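Local atomic coordinates of regulator of Ty1 transposition protein 107 (PDB entry 3T7K), a protein that binds phosphorylated histone H2A during DNA damage repair through a C-terminal pair of BRCT repeats. Residues I144-I150 and V199-K204; L172-C177 and Q207-F211; F179-N185 and F196-L200. One frame throughout, in Å; residues are numbered along the deposited sequence.

Contact 1. Residues I144-I150 and V199-K204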
# COMPACT_ATOMS: atom_id res chain seq x y z
N ILE C 144 23.99 -10.03 4.19
CA ILE C 144 24.53 -11.32 4.56
C ILE C 144 25.33 -11.93 3.42
O ILE C 144 25.25 -11.49 2.28
CB ILE C 144 23.43 -12.32 4.91
CG1 ILE C 144 22.54 -12.55 3.68
CG2 ILE C 144 22.62 -11.83 6.09
CD1 ILE C 144 21.73 -13.81 3.74
N ASN C 145 26.07 -12.97 3.77
CA ASN C 145 26.80 -13.76 2.81
C ASN C 145 26.21 -15.14 2.84
O ASN C 145 25.98 -15.70 3.91
CB ASN C 145 28.28 -13.84 3.21
CG ASN C 145 28.91 -12.48 3.35
OD1 ASN C 145 29.53 -11.97 2.42
ND2 ASN C 145 28.72 -11.87 4.51
N LEU C 146 26.01 -15.71 1.66
CA LEU C 146 25.36 -16.99 1.52
C LEU C 146 26.26 -17.85 0.66
O LEU C 146 26.71 -17.40 -0.39
CB LEU C 146 24.00 -16.78 0.82
CG LEU C 146 23.04 -17.96 0.63
CD1 LEU C 146 22.59 -18.49 1.96
CD2 LEU C 146 21.84 -17.51 -0.20
N VAL C 147 26.54 -19.07 1.10
CA VAL C 147 27.34 -19.98 0.32
C VAL C 147 26.56 -20.44 -0.90
O VAL C 147 25.35 -20.66 -0.83
CB VAL C 147 27.81 -21.21 1.13
CG1 VAL C 147 28.77 -20.78 2.21
CG2 VAL C 147 26.61 -21.95 1.72
N ASN C 148 27.28 -20.56 -2.01
CA ASN C 148 26.68 -20.88 -3.30
C ASN C 148 26.05 -22.25 -3.34
O ASN C 148 25.18 -22.50 -4.16
CB ASN C 148 27.73 -20.77 -4.42
CG ASN C 148 27.09 -20.56 -5.78
OD1 ASN C 148 25.87 -20.57 -5.92
ND2 ASN C 148 27.93 -20.35 -6.80
N ASP C 149 26.47 -23.14 -2.45
CA ASP C 149 25.97 -24.51 -2.45
C ASP C 149 24.82 -24.73 -1.47
O ASP C 149 24.61 -25.85 -0.99
CB ASP C 149 27.10 -25.51 -2.17
CG ASP C 149 27.58 -25.47 -0.73
OD1 ASP C 149 28.50 -26.25 -0.39
OD2 ASP C 149 27.04 -24.66 0.06
N ILE C 150 24.10 -23.66 -1.15
CA ILE C 150 22.97 -23.78 -0.24
C ILE C 150 21.83 -24.53 -0.94
O ILE C 150 21.46 -24.20 -2.07
CB ILE C 150 22.48 -22.39 0.26
CG1 ILE C 150 21.60 -22.54 1.50
CG2 ILE C 150 21.78 -21.61 -0.86
CD1 ILE C 150 22.36 -22.73 2.81
N VAL C 199 27.75 -11.68 8.83
CA VAL C 199 26.71 -12.68 8.93
C VAL C 199 26.84 -13.58 7.74
O VAL C 199 26.86 -13.11 6.60
CB VAL C 199 25.28 -12.05 8.93
CG1 VAL C 199 24.26 -13.11 9.24
CG2 VAL C 199 25.20 -10.95 9.97
N LEU C 200 26.92 -14.88 7.99
CA LEU C 200 27.09 -15.84 6.92
C LEU C 200 26.15 -17.00 7.12
O LEU C 200 25.93 -17.44 8.25
CB LEU C 200 28.54 -16.35 6.87
CG LEU C 200 29.67 -15.32 6.76
CD1 LEU C 200 30.11 -14.79 8.14
CD2 LEU C 200 30.87 -15.92 6.06
N ILE C 201 25.60 -17.50 6.02
CA ILE C 201 24.72 -18.64 6.07
C ILE C 201 25.50 -19.72 5.38
O ILE C 201 25.97 -19.51 4.26
CB ILE C 201 23.42 -18.40 5.30
CG1 ILE C 201 22.63 -17.26 5.95
CG2 ILE C 201 22.58 -19.66 5.27
CD1 ILE C 201 21.35 -16.87 5.18
N VAL C 202 25.67 -20.85 6.04
CA VAL C 202 26.56 -21.87 5.52
C VAL C 202 25.91 -23.23 5.55
O VAL C 202 24.86 -23.42 6.16
CB VAL C 202 27.91 -21.90 6.29
CG1 VAL C 202 28.64 -20.57 6.13
CG2 VAL C 202 27.68 -22.22 7.76
N THR C 203 26.56 -24.17 4.87
CA THR C 203 26.13 -25.56 4.80
C THR C 203 27.06 -26.49 5.59
O THR C 203 26.59 -27.35 6.34
CB THR C 203 26.13 -26.04 3.33
OG1 THR C 203 25.12 -25.33 2.59
CG2 THR C 203 25.87 -27.53 3.25
N LYS C 204 28.37 -26.31 5.45
CA LYS C 204 29.34 -27.28 5.98
C LYS C 204 30.22 -26.74 7.10
O LYS C 204 30.53 -25.55 7.14
CB LYS C 204 30.25 -27.78 4.85
CG LYS C 204 29.55 -28.42 3.68
CD LYS C 204 30.54 -28.65 2.53
CE LYS C 204 31.79 -29.35 3.02
NZ LYS C 204 32.84 -29.48 1.97
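The amide of N145 reaches across to V199 on the neighbouring parallel strand. Its CG stands anti to the carbonyl carbon (chi1 -56°), which sets ND2 3.1 Å from V199 O; the bond is nearly straight and in the amide plane, although ND2 sits above the plane of the carbonyl it meets. The backbone N of N145 grips the same oxygen at 2.9 Å, while ND2 also bonds I183 O and OD1 turns to N170 on the strand beyond. With an alanine here, V199 O is likely to keep a single donor, and N170 and I183 O to lose their amide partner. The ladder continues through I201 N to N145 O (2.8 Å) and V147 N to I201 O. On the other face, I201 lies among three side chains: its CD1 presses on I144 CD1 at 3.4 Å, its CB is equally close to L146 CD1, and CG2 faces I150 CD1. Past the strand ends, T203 OG1 donates to D149 OD2 from above the carboxylate plane (3.2 Å). Neighbouring parallel strands with helix 154-163 on one face (L161 on I144 and I201) and helix 205-218 on the other are characteristic of the central sheet of a BRCT repeat.

Contact 2. Residues L172-C177 and Q207-F211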
# COMPACT_ATOMS: atom_id res chain seq x y z
N LEU C 172 28.81 -16.46 -1.93
CA LEU C 172 30.21 -16.80 -1.82
C LEU C 172 30.45 -18.18 -2.40
O LEU C 172 29.87 -19.17 -1.95
CB LEU C 172 30.65 -16.79 -0.36
CG LEU C 172 30.74 -15.45 0.36
CD1 LEU C 172 31.09 -15.66 1.83
CD2 LEU C 172 31.76 -14.55 -0.31
N ARG C 173 31.29 -18.26 -3.43
CA ARG C 173 31.77 -19.56 -3.86
C ARG C 173 32.71 -20.01 -2.74
O ARG C 173 33.81 -19.49 -2.61
CB ARG C 173 32.48 -19.47 -5.20
CG ARG C 173 33.53 -18.38 -5.28
CD ARG C 173 33.26 -17.42 -6.43
NE ARG C 173 34.22 -16.32 -6.43
CZ ARG C 173 34.19 -15.31 -5.57
NH1 ARG C 173 33.25 -15.27 -4.63
NH2 ARG C 173 35.10 -14.35 -5.65
N SER C 174 32.23 -20.93 -1.91
CA SER C 174 32.93 -21.28 -0.68
C SER C 174 34.39 -21.65 -0.92
O SER C 174 35.30 -21.09 -0.31
CB SER C 174 32.22 -22.43 0.02
OG SER C 174 33.15 -23.35 0.56
N LYS C 175 34.60 -22.60 -1.82
CA LYS C 175 35.93 -23.11 -2.14
C LYS C 175 36.91 -22.01 -2.54
O LYS C 175 38.08 -22.04 -2.16
CB LYS C 175 35.80 -24.15 -3.25
CG LYS C 175 34.67 -23.82 -4.23
CD LYS C 175 34.11 -25.06 -4.91
CE LYS C 175 32.94 -24.70 -5.81
NZ LYS C 175 32.30 -25.91 -6.41
N LYS C 176 36.43 -21.04 -3.30
CA LYS C 176 37.27 -20.02 -3.91
C LYS C 176 37.44 -18.72 -3.10
O LYS C 176 38.52 -18.14 -3.07
CB LYS C 176 36.73 -19.68 -5.30
CG LYS C 176 37.31 -18.42 -5.94
CD LYS C 176 36.59 -18.15 -7.26
CE LYS C 176 36.52 -19.41 -8.11
NZ LYS C 176 35.38 -19.39 -9.08
N CYS C 177 36.37 -18.28 -2.45
CA CYS C 177 36.30 -16.91 -1.92
C CYS C 177 37.42 -16.52 -0.95
O CYS C 177 37.89 -17.31 -0.14
CB CYS C 177 34.95 -16.66 -1.24
SG CYS C 177 34.86 -17.32 0.43
N GLN C 207 33.12 -25.00 6.05
CA GLN C 207 32.98 -23.60 5.67
C GLN C 207 33.12 -22.70 6.88
O GLN C 207 33.66 -21.59 6.78
CB GLN C 207 31.65 -23.37 4.96
CG GLN C 207 31.56 -24.03 3.59
CD GLN C 207 30.14 -24.16 3.09
OE1 GLN C 207 29.19 -24.29 3.88
NE2 GLN C 207 29.97 -24.13 1.77
N VAL C 208 32.64 -23.17 8.03
CA VAL C 208 32.80 -22.43 9.26
C VAL C 208 34.29 -22.18 9.53
O VAL C 208 34.70 -21.06 9.83
CB VAL C 208 32.15 -23.19 10.44
CG1 VAL C 208 32.40 -22.46 11.75
CG2 VAL C 208 30.64 -23.36 10.21
N LYS C 209 35.11 -23.22 9.41
CA LYS C 209 36.54 -23.09 9.68
C LYS C 209 37.19 -22.08 8.75
O LYS C 209 37.86 -21.16 9.20
CB LYS C 209 37.23 -24.45 9.58
CG LYS C 209 36.64 -25.51 10.48
CD LYS C 209 36.95 -26.90 9.94
CE LYS C 209 36.61 -27.98 10.95
NZ LYS C 209 36.56 -29.32 10.30
N LYS C 210 36.99 -22.26 7.45
CA LYS C 210 37.51 -21.32 6.48
C LYS C 210 37.16 -19.87 6.81
O LYS C 210 38.03 -19.00 6.83
CB LYS C 210 37.00 -21.65 5.08
CG LYS C 210 37.58 -20.77 3.98
CD LYS C 210 36.88 -20.99 2.64
CE LYS C 210 37.41 -20.02 1.56
NZ LYS C 210 38.39 -20.66 0.64
N PHE C 211 35.88 -19.61 7.08
CA PHE C 211 35.42 -18.23 7.21
C PHE C 211 35.86 -17.58 8.51
O PHE C 211 36.23 -16.41 8.53
CB PHE C 211 33.91 -18.13 7.03
CG PHE C 211 33.46 -18.37 5.62
CD1 PHE C 211 34.08 -17.71 4.58
CD2 PHE C 211 32.46 -19.28 5.34
CE1 PHE C 211 33.69 -17.93 3.28
CE2 PHE C 211 32.06 -19.50 4.03
CZ PHE C 211 32.68 -18.83 3.00
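In the second BRCT repeat of the chain, the loop leaving strand 168-172 meets helix 205-218, which packs against the central sheet through residues such as F211, in contact with V147. The loop makes a short turn of helical backbone at S174-K176, with C177 N bonded back to R173 O, and this turn lies against one side of the helix. K210 reaches it with an almost fully stretched chain: CG is anti to the backbone N (chi1 -176°), and the bend comes only at the last torsion. Carbonyl oxygens surround the end of this side chain. CE lies 3.0 Å from S174 O and 3.2 Å from C177 O, and NZ donates to K175 O at 3.1 Å, coming from well above the carbonyl plane. The ammonium group thus meets the turn's backbone, where its positive charge would probably be eased by the carbonyl dipoles. Next to it, the end of the Q207 side chain touches S174, with NE2 3.3 Å from S174 CB; its OE1 receives the backbone N atoms of T203 and K204, just ahead of the helix, K204 being the N-cap. Deeper in, L172 and F211 approach from opposite directions, and CD1 of the leucine meets ring atom CZ at 3.7 Å. C177 makes a sulfur-aromatic contact at the edge of the same ring, with SG in the ring plane and 4.5 Å from its centroid.

Contact 3. Residues F179-N185 and F196-L200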
# COMPACT_ATOMS: atom_id res chain seq x y z
N PHE C 179 38.79 -13.23 1.78
CA PHE C 179 38.21 -12.28 2.72
C PHE C 179 37.59 -11.08 2.01
O PHE C 179 36.51 -10.61 2.38
CB PHE C 179 39.23 -11.82 3.76
CG PHE C 179 38.78 -10.64 4.57
CD1 PHE C 179 37.99 -10.82 5.70
CD2 PHE C 179 39.13 -9.35 4.21
CE1 PHE C 179 37.56 -9.74 6.45
CE2 PHE C 179 38.71 -8.27 4.96
CZ PHE C 179 37.92 -8.46 6.08
N GLU C 180 38.25 -10.59 0.97
CA GLU C 180 37.77 -9.40 0.28
C GLU C 180 36.37 -9.59 -0.33
O GLU C 180 35.65 -8.61 -0.55
CB GLU C 180 38.78 -8.92 -0.76
CG GLU C 180 40.05 -8.30 -0.17
CD GLU C 180 41.17 -9.32 0.09
OE1 GLU C 180 40.91 -10.54 0.00
OE2 GLU C 180 42.32 -8.90 0.36
N ASP C 181 36.00 -10.84 -0.60
CA ASP C 181 34.67 -11.15 -1.13
C ASP C 181 33.56 -11.04 -0.08
O ASP C 181 32.39 -10.92 -0.42
CB ASP C 181 34.63 -12.56 -1.72
CG ASP C 181 35.58 -12.73 -2.90
OD1 ASP C 181 35.71 -11.76 -3.68
OD2 ASP C 181 36.20 -13.81 -3.02
N ILE C 182 33.93 -11.09 1.19
CA ILE C 182 32.94 -11.05 2.25
C ILE C 182 32.46 -9.64 2.52
O ILE C 182 33.26 -8.76 2.80
CB ILE C 182 33.49 -11.64 3.54
CG1 ILE C 182 34.07 -13.03 3.27
CG2 ILE C 182 32.40 -11.70 4.60
CD1 ILE C 182 34.64 -13.69 4.49
N ILE C 183 31.15 -9.43 2.43
CA ILE C 183 30.57 -8.13 2.75
C ILE C 183 30.13 -8.05 4.21
O ILE C 183 29.68 -9.03 4.79
CB ILE C 183 29.40 -7.78 1.81
CG1 ILE C 183 28.15 -8.58 2.16
CG2 ILE C 183 29.79 -8.05 0.36
CD1 ILE C 183 26.90 -8.13 1.40
N PRO C 184 30.28 -6.87 4.83
CA PRO C 184 29.88 -6.67 6.21
C PRO C 184 28.37 -6.44 6.29
O PRO C 184 27.76 -6.01 5.30
CB PRO C 184 30.63 -5.40 6.60
CG PRO C 184 30.65 -4.61 5.35
CD PRO C 184 30.74 -5.61 4.21
N ASN C 185 27.78 -6.72 7.43
CA ASN C 185 26.38 -6.43 7.65
C ASN C 185 26.20 -4.96 8.07
O ASN C 185 26.18 -4.64 9.25
CB ASN C 185 25.83 -7.36 8.72
CG ASN C 185 24.43 -6.99 9.13
OD1 ASN C 185 23.60 -6.63 8.30
ND2 ASN C 185 24.17 -7.06 10.42
N PHE C 196 25.98 -7.66 14.49
CA PHE C 196 27.03 -8.51 13.96
C PHE C 196 27.64 -7.86 12.73
O PHE C 196 26.92 -7.48 11.81
CB PHE C 196 26.48 -9.89 13.63
CG PHE C 196 26.23 -10.74 14.84
CD1 PHE C 196 27.29 -11.33 15.50
CD2 PHE C 196 24.94 -10.93 15.31
CE1 PHE C 196 27.07 -12.11 16.62
CE2 PHE C 196 24.71 -11.72 16.42
CZ PHE C 196 25.79 -12.32 17.08
N LYS C 197 28.96 -7.69 12.72
CA LYS C 197 29.63 -7.13 11.56
C LYS C 197 29.58 -8.10 10.37
O LYS C 197 29.48 -7.67 9.21
CB LYS C 197 31.07 -6.76 11.92
CG LYS C 197 31.91 -6.23 10.78
CD LYS C 197 31.46 -4.82 10.39
CE LYS C 197 32.49 -4.19 9.46
NZ LYS C 197 33.87 -4.55 9.88
N TYR C 198 29.66 -9.39 10.64
CA TYR C 198 29.63 -10.37 9.56
C TYR C 198 28.62 -11.46 9.82
O TYR C 198 28.65 -12.12 10.86
CB TYR C 198 30.99 -11.04 9.39
CG TYR C 198 32.09 -10.08 9.04
CD1 TYR C 198 32.28 -9.66 7.73
CD2 TYR C 198 32.94 -9.59 10.02
CE1 TYR C 198 33.30 -8.78 7.40
CE2 TYR C 198 33.96 -8.71 9.71
CZ TYR C 198 34.14 -8.31 8.40
OH TYR C 198 35.15 -7.44 8.11
N VAL C 199 27.75 -11.68 8.83
CA VAL C 199 26.71 -12.68 8.93
C VAL C 199 26.84 -13.58 7.74
O VAL C 199 26.86 -13.11 6.60
CB VAL C 199 25.28 -12.05 8.93
CG1 VAL C 199 24.26 -13.11 9.24
CG2 VAL C 199 25.20 -10.95 9.97
N LEU C 200 26.92 -14.88 7.99
CA LEU C 200 27.09 -15.84 6.92
C LEU C 200 26.15 -17.00 7.12
O LEU C 200 25.93 -17.44 8.25
CB LEU C 200 28.54 -16.35 6.87
CG LEU C 200 29.67 -15.32 6.76
CD1 LEU C 200 30.11 -14.79 8.14
CD2 LEU C 200 30.87 -15.92 6.06
O HOH W 1 27.56 -9.52 6.57
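Y198 reaches along the 179-185 segment and meets I182, P184 and F179 in turn along its ring. With chi1 at -61° the ring leaves CB beside the backbone N and swings to the loop. CD1 is the first ring atom to touch: CG2 of I182 comes within 3.7 Å of it, the two side chains crossing at about a right angle, and I183 O is a little farther off. One atom on, CE1 still has I182 CG2 near it and also meets P184 CA, 4.2 Å away. CZ then approaches F179 CE1, and at the tip the hydroxyl OH lies at the edge of the F179 ring, near its plane and 3.6 Å from CZ of that phenylalanine. The polar partner of this hydroxyl is D219, whose carboxylate also forms a salt bridge with K197. Before it reaches that acid, the K197 chain passes P184, its CE 3.6 Å from the proline CB.

At the other end of the loop the link is polar. N185 N donates to K197 O at 2.6 Å, from above the carbonyl plane, and N185 ND2 donates to F196 O at 3.1 Å, in the carbonyl plane. ND2 also bonds N140 O. N185 OD1 accepts from the backbone of R142 and C143, so the one amide joins the loop to the chain entering strand 143-147. A water donates to I183 O and accepts from V199 N, bridging loop and strand where they part.

The 179-185 segment thus runs beside the start of strand 198-201. Helix 205-218 closes over the hydrophobic side, I215 touching both I182 and Y198, while strand 224-227 flanks 198-201 on its other edge through backbone bonds from Y198 and L200.

Overall arrangement
From the N terminus, strand 143-147 comes first and contact 1 closes the longest loop, pairing it with strand 198-201 across 48 intervening residues. Within that span lie helix 154-163, edge strand 168-172 and the long loop after it. Contact 2 starts at the end of that edge strand and closes on helix 205-218, so its segments alternate with those of contact 1 and the two loops cross. Contact 3 is nested inside the loop of contact 2 and ends on the same strand as contact 1, sharing V199 and L200. N145 to I183, R173 to D181 and F211 to L200 link the three, tying sheet, loop and helix into one BRCT repeat.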